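Long-range contacts in flavin adenine dinucleotide synthase (Saccharomyces cerevisiae, PDB 2WSI), which catalyses the transfer of an adenylyl group from ATP to flavin mononucleotide, giving the coenzyme flavin adenine dinucleotide and diphosphate: residues Q25-T30 against I202-L207; P243-E248 against P289-V294; R35-Y40 against Q192-W197; E211-L216 against I267-I272. All blocks are in the same frame, centred on the assembly; numbering follows the deposited sequence.

Contact 1 of 4, residues Q25-T30 against I202-L207; sequences QIIAST and IWSFLL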
loop_
_atom_site.group_PDB
_atom_site.type_symbol
_atom_site.label_atom_id
_atom_site.label_comp_id
_atom_site.label_asym_id
_atom_site.label_seq_id
_atom_site.Cartn_x
_atom_site.Cartn_y
_atom_site.Cartn_z
ATOM N N GLN A 25 16.084 1.898 -15.708
ATOM C CA GLN A 25 16.281 2.795 -14.587
ATOM C C GLN A 25 15.162 2.547 -13.563
ATOM O O GLN A 25 15.385 2.613 -12.360
ATOM C CB GLN A 25 16.297 4.252 -15.059
ATOM C CG GLN A 25 17.493 4.558 -15.981
ATOM C CD GLN A 25 17.271 5.778 -16.878
ATOM O OE1 GLN A 25 17.394 6.924 -16.437
ATOM N NE2 GLN A 25 16.958 5.528 -18.153
ATOM N N ILE A 26 13.963 2.256 -14.055
ATOM C CA ILE A 26 12.815 2.104 -13.171
ATOM C C ILE A 26 13.008 0.869 -12.306
ATOM O O ILE A 26 12.864 0.943 -11.081
ATOM C CB ILE A 26 11.499 2.023 -13.951
ATOM C CG1 ILE A 26 11.112 3.398 -14.490
ATOM C CG2 ILE A 26 10.345 1.524 -13.056
ATOM C CD1 ILE A 26 10.059 3.277 -15.554
ATOM N N ILE A 27 13.366 -0.252 -12.927
ATOM C CA ILE A 27 13.535 -1.484 -12.173
ATOM C C ILE A 27 14.651 -1.336 -11.168
ATOM O O ILE A 27 14.493 -1.733 -10.012
ATOM C CB ILE A 27 13.810 -2.728 -13.054
ATOM C CG1 ILE A 27 12.632 -3.004 -13.998
ATOM C CG2 ILE A 27 14.031 -3.969 -12.172
ATOM C CD1 ILE A 27 11.296 -2.835 -13.350
ATOM N N ALA A 28 15.781 -0.769 -11.586
ATOM C CA ALA A 28 16.930 -0.649 -10.672
ATOM C C ALA A 28 16.607 0.297 -9.511
ATOM O O ALA A 28 16.994 0.059 -8.378
ATOM C CB ALA A 28 18.180 -0.162 -11.428
ATOM N N SER A 29 15.922 1.391 -9.820
ATOM C CA SER A 29 15.483 2.321 -8.793
ATOM C C SER A 29 14.562 1.628 -7.769
ATOM O O SER A 29 14.640 1.875 -6.573
ATOM C CB SER A 29 14.706 3.445 -9.448
ATOM O OG SER A 29 14.091 4.232 -8.475
ATOM N N THR A 30 13.676 0.787 -8.270
ATOM C CA THR A 30 12.686 0.119 -7.414
ATOM C C THR A 30 13.349 -0.980 -6.579
ATOM O O THR A 30 12.975 -1.218 -5.437
ATOM C CB THR A 30 11.548 -0.437 -8.263
ATOM O OG1 THR A 30 10.956 0.632 -9.030
ATOM C CG2 THR A 30 10.448 -1.108 -7.349
ATOM N N ILE A 202 6.193 2.569 -7.243
ATOM C CA ILE A 202 4.968 1.978 -6.709
ATOM C C ILE A 202 4.311 1.112 -7.804
ATOM O O ILE A 202 4.048 -0.074 -7.600
ATOM C CB ILE A 202 4.010 3.069 -6.195
ATOM C CG1 ILE A 202 4.579 3.712 -4.907
ATOM C CG2 ILE A 202 2.609 2.460 -5.944
ATOM C CD1 ILE A 202 4.624 2.709 -3.687
ATOM N N TRP A 203 4.093 1.683 -8.989
ATOM C CA TRP A 203 3.425 0.925 -10.039
ATOM C C TRP A 203 4.280 -0.251 -10.527
ATOM O O TRP A 203 3.761 -1.330 -10.810
ATOM C CB TRP A 203 3.104 1.789 -11.258
ATOM C CG TRP A 203 2.085 2.883 -11.089
ATOM C CD1 TRP A 203 2.234 4.184 -11.464
ATOM C CD2 TRP A 203 0.748 2.770 -10.562
ATOM N NE1 TRP A 203 1.078 4.893 -11.191
ATOM C CE2 TRP A 203 0.156 4.050 -10.644
ATOM C CE3 TRP A 203 -0.003 1.719 -10.043
ATOM C CZ2 TRP A 203 -1.151 4.303 -10.209
ATOM C CZ3 TRP A 203 -1.319 1.984 -9.601
ATOM C CH2 TRP A 203 -1.856 3.259 -9.678
ATOM N N SER A 204 5.582 -0.033 -10.668
ATOM C CA SER A 204 6.434 -1.094 -11.182
ATOM C C SER A 204 6.352 -2.305 -10.260
ATOM O O SER A 204 6.200 -3.425 -10.732
ATOM C CB SER A 204 7.890 -0.664 -11.297
ATOM O OG SER A 204 8.673 -1.788 -11.638
ATOM N N PHE A 205 6.470 -2.079 -8.951
ATOM C CA PHE A 205 6.408 -3.198 -8.007
ATOM C C PHE A 205 4.998 -3.802 -7.925
ATOM O O PHE A 205 4.823 -5.021 -7.956
ATOM C CB PHE A 205 6.894 -2.762 -6.619
ATOM C CG PHE A 205 6.958 -3.895 -5.634
ATOM C CD1 PHE A 205 7.964 -4.843 -5.715
ATOM C CD2 PHE A 205 5.974 -4.047 -4.658
ATOM C CE1 PHE A 205 8.032 -5.902 -4.823
ATOM C CE2 PHE A 205 6.029 -5.100 -3.759
ATOM C CZ PHE A 205 7.071 -6.032 -3.837
ATOM N N LEU A 206 3.976 -2.961 -7.848
ATOM C CA LEU A 206 2.621 -3.478 -7.617
ATOM C C LEU A 206 2.124 -4.262 -8.846
ATOM O O LEU A 206 1.518 -5.302 -8.706
ATOM C CB LEU A 206 1.681 -2.335 -7.222
ATOM C CG LEU A 206 0.272 -2.720 -6.767
ATOM C CD1 LEU A 206 0.368 -3.730 -5.610
ATOM C CD2 LEU A 206 -0.501 -1.481 -6.375
ATOM N N LEU A 207 2.447 -3.800 -10.057
ATOM C CA LEU A 207 2.070 -4.529 -11.266
ATOM C C LEU A 207 2.870 -5.811 -11.397
ATOM O O LEU A 207 2.310 -6.858 -11.723
ATOM C CB LEU A 207 2.281 -3.665 -12.526
ATOM C CG LEU A 207 1.265 -2.543 -12.684
ATOM C CD1 LEU A 207 1.657 -1.584 -13.844
ATOM C CD2 LEU A 207 -0.159 -3.109 -12.870
#

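Contact 2 of 4, residues P243-E248 against P289-V294; sequences PALHFE and PGWYLV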
loop_
_atom_site.group_PDB
_atom_site.type_symbol
_atom_site.label_atom_id
_atom_site.label_comp_id
_atom_site.label_asym_id
_atom_site.label_seq_id
_atom_site.Cartn_x
_atom_site.Cartn_y
_atom_site.Cartn_z
ATOM N N PRO A 243 -0.568 9.194 -22.842
ATOM C CA PRO A 243 0.664 8.764 -22.168
ATOM C C PRO A 243 1.131 7.378 -22.609
ATOM O O PRO A 243 0.328 6.499 -22.918
ATOM C CB PRO A 243 0.271 8.771 -20.690
ATOM C CG PRO A 243 -1.186 8.479 -20.686
ATOM C CD PRO A 243 -1.756 9.054 -21.981
ATOM N N ALA A 244 2.441 7.188 -22.633
ATOM C CA ALA A 244 3.017 5.882 -22.929
ATOM C C ALA A 244 2.889 4.959 -21.714
ATOM O O ALA A 244 2.853 5.425 -20.578
ATOM C CB ALA A 244 4.475 6.046 -23.299
ATOM N N LEU A 245 2.835 3.658 -21.951
ATOM C CA LEU A 245 2.913 2.700 -20.851
ATOM C C LEU A 245 4.374 2.439 -20.538
ATOM O O LEU A 245 5.163 2.105 -21.430
ATOM C CB LEU A 245 2.213 1.398 -21.204
ATOM C CG LEU A 245 2.217 0.299 -20.137
ATOM C CD1 LEU A 245 1.512 0.765 -18.851
ATOM C CD2 LEU A 245 1.544 -0.934 -20.689
ATOM N N HIS A 246 4.744 2.605 -19.275
ATOM C CA HIS A 246 6.139 2.425 -18.880
ATOM C C HIS A 246 6.392 1.115 -18.164
ATOM O O HIS A 246 7.535 0.843 -17.783
ATOM C CB HIS A 246 6.583 3.546 -17.963
ATOM C CG HIS A 246 6.652 4.869 -18.641
ATOM N ND1 HIS A 246 7.630 5.173 -19.563
ATOM C CD2 HIS A 246 5.855 5.959 -18.557
ATOM C CE1 HIS A 246 7.435 6.401 -20.012
ATOM N NE2 HIS A 246 6.367 6.901 -19.415
ATOM N N PHE A 247 5.345 0.319 -17.972
ATOM C CA PHE A 247 5.445 -0.879 -17.122
ATOM C C PHE A 247 5.080 -2.142 -17.877
ATOM O O PHE A 247 4.744 -3.174 -17.288
ATOM C CB PHE A 247 4.552 -0.725 -15.880
ATOM C CG PHE A 247 4.802 0.557 -15.138
ATOM C CD1 PHE A 247 5.964 0.725 -14.413
ATOM C CD2 PHE A 247 3.897 1.626 -15.229
ATOM C CE1 PHE A 247 6.227 1.929 -13.762
ATOM C CE2 PHE A 247 4.139 2.835 -14.561
ATOM C CZ PHE A 247 5.320 2.980 -13.831
ATOM N N GLU A 248 5.184 -2.083 -19.197
ATOM C CA GLU A 248 4.833 -3.246 -20.001
ATOM C C GLU A 248 5.606 -4.526 -19.581
ATOM O O GLU A 248 5.019 -5.598 -19.530
ATOM C CB GLU A 248 5.049 -2.915 -21.489
ATOM C CG GLU A 248 4.908 -4.100 -22.427
ATOM C CD GLU A 248 3.465 -4.518 -22.644
ATOM O OE1 GLU A 248 2.581 -4.064 -21.881
ATOM O OE2 GLU A 248 3.216 -5.318 -23.577
ATOM N N PRO A 289 -5.943 3.969 -17.245
ATOM C CA PRO A 289 -5.688 3.471 -15.885
ATOM C C PRO A 289 -4.617 4.300 -15.186
ATOM O O PRO A 289 -3.773 4.902 -15.845
ATOM C CB PRO A 289 -5.190 2.044 -16.125
ATOM C CG PRO A 289 -5.865 1.632 -17.395
ATOM C CD PRO A 289 -5.929 2.897 -18.246
ATOM N N GLY A 290 -4.648 4.307 -13.856
ATOM C CA GLY A 290 -3.731 5.111 -13.065
ATOM C C GLY A 290 -2.266 4.868 -13.384
ATOM O O GLY A 290 -1.449 5.775 -13.269
ATOM N N TRP A 291 -1.925 3.640 -13.756
ATOM C CA TRP A 291 -0.527 3.275 -13.965
ATOM C C TRP A 291 0.027 3.870 -15.271
ATOM O O TRP A 291 1.185 3.653 -15.634
ATOM C CB TRP A 291 -0.329 1.742 -13.911
ATOM C CG TRP A 291 -1.276 0.898 -14.746
ATOM C CD1 TRP A 291 -1.087 0.474 -16.038
ATOM C CD2 TRP A 291 -2.509 0.324 -14.316
ATOM N NE1 TRP A 291 -2.156 -0.289 -16.449
ATOM C CE2 TRP A 291 -3.039 -0.404 -15.409
ATOM C CE3 TRP A 291 -3.240 0.376 -13.118
ATOM C CZ2 TRP A 291 -4.257 -1.078 -15.338
ATOM C CZ3 TRP A 291 -4.455 -0.303 -13.052
ATOM C CH2 TRP A 291 -4.942 -1.021 -14.154
ATOM N N TYR A 292 -0.805 4.644 -15.954
ATOM C CA TYR A 292 -0.335 5.485 -17.066
ATOM C C TYR A 292 0.157 6.843 -16.579
ATOM O O TYR A 292 0.667 7.641 -17.375
ATOM C CB TYR A 292 -1.437 5.692 -18.122
ATOM C CG TYR A 292 -1.547 4.529 -19.064
ATOM C CD1 TYR A 292 -0.956 4.564 -20.318
ATOM C CD2 TYR A 292 -2.212 3.373 -18.683
ATOM C CE1 TYR A 292 -1.040 3.472 -21.180
ATOM C CE2 TYR A 292 -2.308 2.279 -19.538
ATOM C CZ TYR A 292 -1.722 2.338 -20.776
ATOM O OH TYR A 292 -1.817 1.245 -21.589
ATOM N N LEU A 293 -0.004 7.129 -15.287
ATOM C CA LEU A 293 0.616 8.323 -14.734
ATOM C C LEU A 293 1.936 7.998 -14.009
ATOM O O LEU A 293 1.981 7.138 -13.123
ATOM C CB LEU A 293 -0.324 9.048 -13.796
ATOM C CG LEU A 293 0.259 10.385 -13.358
ATOM C CD1 LEU A 293 -0.207 11.464 -14.335
ATOM C CD2 LEU A 293 -0.132 10.753 -11.943
ATOM N N VAL A 294 3.021 8.673 -14.398
ATOM C CA VAL A 294 4.307 8.494 -13.705
ATOM C C VAL A 294 4.838 9.790 -13.125
ATOM O O VAL A 294 5.826 9.786 -12.403
ATOM C CB VAL A 294 5.410 7.877 -14.588
ATOM C CG1 VAL A 294 5.126 6.397 -14.826
ATOM C CG2 VAL A 294 5.604 8.646 -15.915
HETATM O O HOH W 1 3.108 4.247 -17.568
#

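Contact 3 of 4, residues R35-Y40 against Q192-W197; sequences RLTRKY and QPLLHW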
loop_
_atom_site.group_PDB
_atom_site.type_symbol
_atom_site.label_atom_id
_atom_site.label_comp_id
_atom_site.label_asym_id
_atom_site.label_seq_id
_atom_site.Cartn_x
_atom_site.Cartn_y
_atom_site.Cartn_z
ATOM N N ARG A 35 15.212 -2.452 -1.126
ATOM C CA ARG A 35 16.270 -2.753 -0.162
ATOM C C ARG A 35 16.298 -1.820 1.020
ATOM O O ARG A 35 16.514 -2.250 2.153
ATOM C CB ARG A 35 17.627 -2.780 -0.845
ATOM C CG ARG A 35 17.847 -4.116 -1.529
ATOM C CD ARG A 35 19.272 -4.238 -2.017
ATOM N NE ARG A 35 19.365 -3.598 -3.313
ATOM C CZ ARG A 35 19.321 -4.268 -4.453
ATOM N NH1 ARG A 35 19.242 -5.589 -4.431
ATOM N NH2 ARG A 35 19.398 -3.624 -5.604
ATOM N N LEU A 36 16.057 -0.541 0.783
ATOM C CA LEU A 36 16.042 0.400 1.890
ATOM C C LEU A 36 14.835 0.183 2.822
ATOM O O LEU A 36 14.972 0.207 4.032
ATOM C CB LEU A 36 15.994 1.816 1.355
ATOM C CG LEU A 36 15.964 2.892 2.431
ATOM C CD1 LEU A 36 17.198 2.810 3.360
ATOM C CD2 LEU A 36 15.889 4.234 1.710
ATOM N N THR A 37 13.644 0.061 2.252
ATOM C CA THR A 37 12.458 -0.223 3.069
ATOM C C THR A 37 12.667 -1.483 3.927
ATOM O O THR A 37 12.351 -1.497 5.128
ATOM C CB THR A 37 11.217 -0.376 2.188
ATOM O OG1 THR A 37 10.922 0.875 1.547
ATOM C CG2 THR A 37 10.012 -0.803 3.018
ATOM N N ARG A 38 13.192 -2.536 3.321
ATOM C CA ARG A 38 13.432 -3.780 4.065
ATOM C C ARG A 38 14.488 -3.563 5.162
ATOM O O ARG A 38 14.356 -4.088 6.274
ATOM C CB ARG A 38 13.787 -4.947 3.128
ATOM C CG ARG A 38 12.609 -5.281 2.154
ATOM C CD ARG A 38 12.514 -6.740 1.663
ATOM N NE ARG A 38 12.605 -7.717 2.746
ATOM C CZ ARG A 38 12.513 -9.025 2.587
ATOM N NH1 ARG A 38 12.306 -9.531 1.381
ATOM N NH2 ARG A 38 12.655 -9.838 3.623
ATOM N N LYS A 39 15.500 -2.753 4.886
ATOM C CA LYS A 39 16.498 -2.457 5.914
ATOM C C LYS A 39 15.870 -1.722 7.103
ATOM O O LYS A 39 16.147 -2.064 8.235
ATOM C CB LYS A 39 17.676 -1.649 5.347
ATOM C CG LYS A 39 18.678 -2.466 4.508
ATOM C CD LYS A 39 19.320 -3.670 5.259
ATOM C CE LYS A 39 20.419 -3.247 6.237
ATOM N NZ LYS A 39 21.093 -4.409 6.930
ATOM N N TYR A 40 15.035 -0.714 6.853
ATOM C CA TYR A 40 14.325 -0.058 7.954
ATOM C C TYR A 40 13.565 -1.076 8.827
ATOM O O TYR A 40 13.640 -1.048 10.042
ATOM C CB TYR A 40 13.296 0.931 7.438
ATOM C CG TYR A 40 13.824 2.174 6.734
ATOM C CD1 TYR A 40 14.944 2.852 7.210
ATOM C CD2 TYR A 40 13.149 2.706 5.630
ATOM C CE1 TYR A 40 15.421 4.000 6.590
ATOM C CE2 TYR A 40 13.605 3.892 5.003
ATOM C CZ TYR A 40 14.743 4.518 5.500
ATOM O OH TYR A 40 15.216 5.660 4.906
ATOM N N GLN A 192 7.326 4.720 9.022
ATOM C CA GLN A 192 7.056 5.280 7.693
ATOM C C GLN A 192 8.181 4.837 6.744
ATOM O O GLN A 192 8.963 5.658 6.252
ATOM C CB GLN A 192 7.001 6.826 7.813
ATOM C CG GLN A 192 5.830 7.278 8.682
ATOM C CD GLN A 192 5.803 8.768 9.002
ATOM O OE1 GLN A 192 6.833 9.397 9.303
ATOM N NE2 GLN A 192 4.619 9.317 9.014
ATOM N N PRO A 193 8.280 3.523 6.499
ATOM C CA PRO A 193 9.416 3.003 5.733
ATOM C C PRO A 193 9.251 3.101 4.214
ATOM O O PRO A 193 10.170 2.688 3.515
ATOM C CB PRO A 193 9.485 1.522 6.144
ATOM C CG PRO A 193 8.166 1.229 6.899
ATOM C CD PRO A 193 7.337 2.466 6.903
ATOM N N LEU A 194 8.123 3.615 3.726
ATOM C CA LEU A 194 7.904 3.809 2.290
ATOM C C LEU A 194 8.249 5.229 1.839
ATOM O O LEU A 194 7.985 5.616 0.699
ATOM C CB LEU A 194 6.425 3.515 1.940
ATOM C CG LEU A 194 6.215 2.909 0.550
ATOM C CD1 LEU A 194 6.783 1.521 0.487
ATOM C CD2 LEU A 194 4.727 2.877 0.143
ATOM N N LEU A 195 8.809 6.031 2.735
ATOM C CA LEU A 195 8.900 7.458 2.472
ATOM C C LEU A 195 9.673 7.839 1.202
ATOM O O LEU A 195 9.385 8.866 0.611
ATOM C CB LEU A 195 9.551 8.192 3.645
ATOM C CG LEU A 195 8.629 8.495 4.819
ATOM C CD1 LEU A 195 9.445 9.173 5.922
ATOM C CD2 LEU A 195 7.424 9.373 4.374
ATOM N N HIS A 196 10.648 7.037 0.798
ATOM C CA HIS A 196 11.470 7.399 -0.375
ATOM C C HIS A 196 10.981 6.772 -1.686
ATOM O O HIS A 196 11.632 6.894 -2.727
ATOM C CB HIS A 196 12.930 7.022 -0.118
ATOM C CG HIS A 196 13.465 7.580 1.162
ATOM N ND1 HIS A 196 13.463 8.932 1.435
ATOM C CD2 HIS A 196 13.946 6.971 2.273
ATOM C CE1 HIS A 196 13.951 9.136 2.647
ATOM N NE2 HIS A 196 14.269 7.964 3.167
ATOM N N TRP A 197 9.821 6.116 -1.658
ATOM C CA TRP A 197 9.270 5.554 -2.887
ATOM C C TRP A 197 8.663 6.626 -3.786
ATOM O O TRP A 197 7.905 7.498 -3.333
ATOM C CB TRP A 197 8.192 4.496 -2.531
ATOM C CG TRP A 197 8.816 3.215 -2.170
ATOM C CD1 TRP A 197 9.635 2.965 -1.099
ATOM C CD2 TRP A 197 8.656 1.970 -2.854
ATOM N NE1 TRP A 197 10.001 1.630 -1.087
ATOM C CE2 TRP A 197 9.405 1.005 -2.151
ATOM C CE3 TRP A 197 7.925 1.571 -3.989
ATOM C CZ2 TRP A 197 9.483 -0.307 -2.563
ATOM C CZ3 TRP A 197 7.992 0.277 -4.383
ATOM C CH2 TRP A 197 8.757 -0.663 -3.668
#

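Contact 4 of 4, residues E211-L216 against I267-I272; sequences EPICGL and INTSPI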
loop_
_atom_site.group_PDB
_atom_site.type_symbol
_atom_site.label_atom_id
_atom_site.label_comp_id
_atom_site.label_asym_id
_atom_site.label_seq_id
_atom_site.Cartn_x
_atom_site.Cartn_y
_atom_site.Cartn_z
ATOM N N GLU A 211 -0.494 -9.064 -7.674
ATOM C CA GLU A 211 -1.523 -9.044 -6.612
ATOM C C GLU A 211 -2.732 -8.209 -7.050
ATOM O O GLU A 211 -2.607 -7.320 -7.887
ATOM C CB GLU A 211 -0.923 -8.485 -5.312
ATOM C CG GLU A 211 0.025 -9.476 -4.632
ATOM C CD GLU A 211 -0.760 -10.670 -4.075
ATOM O OE1 GLU A 211 -1.516 -10.485 -3.097
ATOM O OE2 GLU A 211 -0.652 -11.774 -4.639
ATOM N N PRO A 212 -3.912 -8.499 -6.490
ATOM C CA PRO A 212 -5.083 -7.729 -6.906
ATOM C C PRO A 212 -4.959 -6.304 -6.388
ATOM O O PRO A 212 -4.497 -6.104 -5.290
ATOM C CB PRO A 212 -6.246 -8.450 -6.208
ATOM C CG PRO A 212 -5.619 -9.170 -5.022
ATOM C CD PRO A 212 -4.193 -9.428 -5.370
ATOM N N ILE A 213 -5.368 -5.328 -7.167
ATOM C CA ILE A 213 -5.254 -3.938 -6.744
ATOM C C ILE A 213 -6.622 -3.264 -6.857
ATOM O O ILE A 213 -7.475 -3.688 -7.636
ATOM C CB ILE A 213 -4.225 -3.160 -7.585
ATOM C CG1 ILE A 213 -4.738 -2.937 -9.002
ATOM C CG2 ILE A 213 -2.897 -3.894 -7.629
ATOM C CD1 ILE A 213 -3.847 -1.985 -9.800
ATOM N N CYS A 214 -6.824 -2.222 -6.071
ATOM C CA CYS A 214 -8.133 -1.617 -5.991
ATOM C C CYS A 214 -8.618 -1.270 -7.396
ATOM O O CYS A 214 -7.906 -0.629 -8.161
ATOM C CB CYS A 214 -8.096 -0.354 -5.124
ATOM S SG CYS A 214 -9.787 0.308 -4.919
ATOM N N GLY A 215 -9.840 -1.668 -7.731
ATOM C CA GLY A 215 -10.336 -1.473 -9.086
ATOM C C GLY A 215 -10.455 0.002 -9.464
ATOM O O GLY A 215 -10.450 0.319 -10.642
ATOM N N LEU A 216 -10.548 0.905 -8.488
ATOM C CA LEU A 216 -10.580 2.332 -8.823
ATOM C C LEU A 216 -9.389 2.749 -9.703
ATOM O O LEU A 216 -9.531 3.625 -10.567
ATOM C CB LEU A 216 -10.618 3.202 -7.563
ATOM C CG LEU A 216 -11.790 2.920 -6.608
ATOM C CD1 LEU A 216 -11.758 3.900 -5.450
ATOM C CD2 LEU A 216 -13.136 2.987 -7.334
ATOM N N ILE A 267 -4.463 -7.309 -15.984
ATOM C CA ILE A 267 -4.052 -6.672 -14.744
ATOM C C ILE A 267 -5.128 -6.998 -13.737
ATOM O O ILE A 267 -6.312 -6.869 -14.010
ATOM C CB ILE A 267 -3.838 -5.176 -14.918
ATOM C CG1 ILE A 267 -2.678 -4.943 -15.893
ATOM C CG2 ILE A 267 -3.506 -4.514 -13.591
ATOM C CD1 ILE A 267 -2.765 -3.647 -16.649
ATOM N N ASN A 268 -4.684 -7.514 -12.605
ATOM C CA ASN A 268 -5.542 -8.009 -11.565
ATOM C C ASN A 268 -6.275 -6.907 -10.788
ATOM O O ASN A 268 -5.934 -6.638 -9.650
ATOM C CB ASN A 268 -4.669 -8.827 -10.606
ATOM C CG ASN A 268 -5.485 -9.674 -9.670
ATOM O OD1 ASN A 268 -6.710 -9.708 -9.767
ATOM N ND2 ASN A 268 -4.814 -10.372 -8.759
ATOM N N THR A 269 -7.288 -6.278 -11.385
ATOM C CA THR A 269 -8.050 -5.243 -10.682
ATOM C C THR A 269 -9.273 -5.803 -9.957
ATOM O O THR A 269 -9.948 -6.676 -10.476
ATOM C CB THR A 269 -8.527 -4.136 -11.637
ATOM O OG1 THR A 269 -9.090 -4.730 -12.813
ATOM C CG2 THR A 269 -7.354 -3.225 -12.016
ATOM N N SER A 270 -9.564 -5.271 -8.774
ATOM C CA SER A 270 -10.715 -5.718 -7.987
ATOM C C SER A 270 -12.004 -5.168 -8.591
ATOM O O SER A 270 -11.983 -4.169 -9.301
ATOM C CB SER A 270 -10.578 -5.286 -6.515
ATOM O OG SER A 270 -10.863 -3.884 -6.335
ATOM N N PRO A 271 -13.136 -5.809 -8.280
ATOM C CA PRO A 271 -14.442 -5.422 -8.850
ATOM C C PRO A 271 -14.955 -4.054 -8.369
ATOM O O PRO A 271 -14.836 -3.724 -7.200
ATOM C CB PRO A 271 -15.397 -6.541 -8.369
ATOM C CG PRO A 271 -14.546 -7.664 -7.923
ATOM C CD PRO A 271 -13.154 -7.140 -7.634
ATOM N N ILE A 272 -15.523 -3.270 -9.275
ATOM C CA ILE A 272 -16.154 -2.000 -8.930
ATOM C C ILE A 272 -17.559 -2.251 -8.407
ATOM O O ILE A 272 -18.324 -2.981 -9.021
ATOM C CB ILE A 272 -16.338 -1.096 -10.169
ATOM C CG1 ILE A 272 -15.038 -0.973 -10.964
ATOM C CG2 ILE A 272 -16.820 0.293 -9.740
ATOM C CD1 ILE A 272 -13.866 -0.565 -10.131
#

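Contact 1 of 4, residues Q25-T30 against I202-L207
Ile26, Ile27 and Thr30 meet Ser204 and Phe205 in a buried crossing of two helices, the N-terminal part of helix 25-45 against helix 199-209. The short segments run nearly perpendicular, at -84°, and their axes come within 9.7 Å. The small Ser204 points toward the other helix, which is consistent with this approach. Its CB lies 3.7 Å from Ile26 CG2, while its OG, set opposite the backbone N (chi1 173°), reaches to 3.3 Å from Ile27 CD1. The hydroxyl lies against two isoleucines, and its hydrogen-bond partners, Glu250 and Tyr17, lie outside the pair. One turn on, the methyl of Thr30 takes over: CG2 is 4.0 Å from Phe205 CB and touches the root of that side chain. No hydrogen bond joins the two segments. Helix 3-18 closes one side through Tyr17, whose ring meets Phe205 edge-to-face. Helix 248-252 brings Glu250 against both isoleucines, and helix 64-87 receives the Phe205 ring on Val68 and Leu72.

Contact 2 of 4, residues P243-E248 against P289-V294
Leu245 and Tyr292 bring the two backbones to within 5.7 Å, CA to CA, where the extended residues 243-245 pass the 3-10 turn 290-292. No direct hydrogen bond links the two segments; a water does the job instead. It gives protons to Ala244 O and, at 2.8 Å, to Trp291 O, and accepts from His246 N at 2.9 Å, so one molecule satisfies two carbonyls and an amide. Tyr292 is the side chain most widely engaged. Leu245 CD1 sits over one face of its ring in a CH-pi contact, 4.3 Å from the centroid and 18° off the normal, while Pro243 O lies at the ring edge, 3.5 Å from Tyr292 CD1. With CG opposite the backbone N (chi1 180°), the leucine stretches far enough for the same CD1 to meet the edge of the Trp291 indole as well. Farther along, Trp291 O lies in the plane of the Phe247 ring, 3.2 Å from CE2. Val294 straddles two rings, CG1 on Phe247 CZ at 3.6 Å and CG2 on His246 CD2. Phe247 is also the N-cap residue of helix 248-252. Helix 199-209 backs the contact: its Trp203 packs against both Phe247 and Trp291, Leu207 supports Phe247, and Thr200 touches Val294.

Contact 3 of 4, residues R35-Y40 against Q192-W197
Tyr40, His196 and Trp197 are the flat groups between the helix and the loop. One face of the Tyr40 ring carries Leu36 O from the preceding turn, 3.4 Å above the plane and toward the rim, and its edge takes Pro193 O. The imidazole of His196 receives Tyr40 OH at its own edge, where NE2 donates a weak, bent bond of 3.0 Å and 122° to Tyr40 OH; Leu36 CD2 reaches the same ring, 3.4 Å from His196 CD2. Leu194 CD1 lies over one face of Trp197, toward the rim, and at the edge NE1 donates to Thr37 OG1 over 2.9 Å, with the oxygen tilted 19° out of the indole plane. The threonine owes this to a torsion that holds OG1 opposite its carbonyl carbon (chi1 -65°). There OG1 also lies 2.8 Å from Pro193 O, and Ala33 of the same helix offers it a further carbonyl. This loop, made of two overlapping type I turns, connects strand 189-191 of the central sheet to helix 199-209 in the Rossmann-like alpha/beta fold of the PAPS reductase family, and helix 25-45 packs against it. Pro193 CB touches both Tyr40 CD2, at 3.9 Å, and Thr37 CG2. The Leu194 side chain lies close to the FAD-binding Gly164, while Trp197 packs on Val68 and Leu72 of helix 64-87.

Contact 4 of 4, residues E211-L216 against I267-I272
Ser270 and Asn268 meet Gly215 and Pro212 across two segments that run in roughly the same direction, 30° apart. Ser270 OG sits between its backbone N and carbonyl carbon (chi1 76°), which swings it back to the facing segment to accept a 2.8 Å bond from Gly215 N. Gly215 has no side chain to collide with Ser270 O, and its CA lies 3.2 Å from that oxygen in a CA-H...O contact. Ile272 folds its chain over the same residue and sets CD1 3.5 Å from Gly215 C. At the other end Asn268, with CG opposite its backbone N (chi1 -166°), lies alongside the ring of Pro212, ND2 3.5 Å from Pro212 CB; that amide nitrogen bonds to Asn210 O. Ile213 points CG1 at Thr269 CG2 at 4.0 Å. Its backbone makes both bonds of the bridge, N to Asn268 O and O to Ser270 N, each 2.9 Å long. Cys214 SG then accepts a weak bond from Leu216 N. A residue bonded to the neighbours on both sides of its partner marks a single parallel beta bridge, here leading to Cys214 as the weakly bonded N-cap of the short helix 215-218.

Helix 199-209 ties the set together. Contacts 1 and 3 both use helix 25-45, and they meet where Ile202 CD1 lies 3.5 Å from Trp197 CE3. Contact 1 joins contact 4 through Leu206 CG on Ile213 CG2, also 3.5 Å, and contact 2 through Trp203 CB, 3.6 Å from Phe247 CZ. The segments of contacts 2 and 4 alternate along the chain, and Trp291 CZ3 comes to 3.7 Å from Ile213 CD1. Contacts 3 and 4 do not touch; their centres are about 24 Å apart. Of contacts 1, 3 and 4, contact 3 lies nearest the FAD, with the Leu194 side chain about 7 Å away, against about 12 Å for Leu216 and about 14 Å for Phe205.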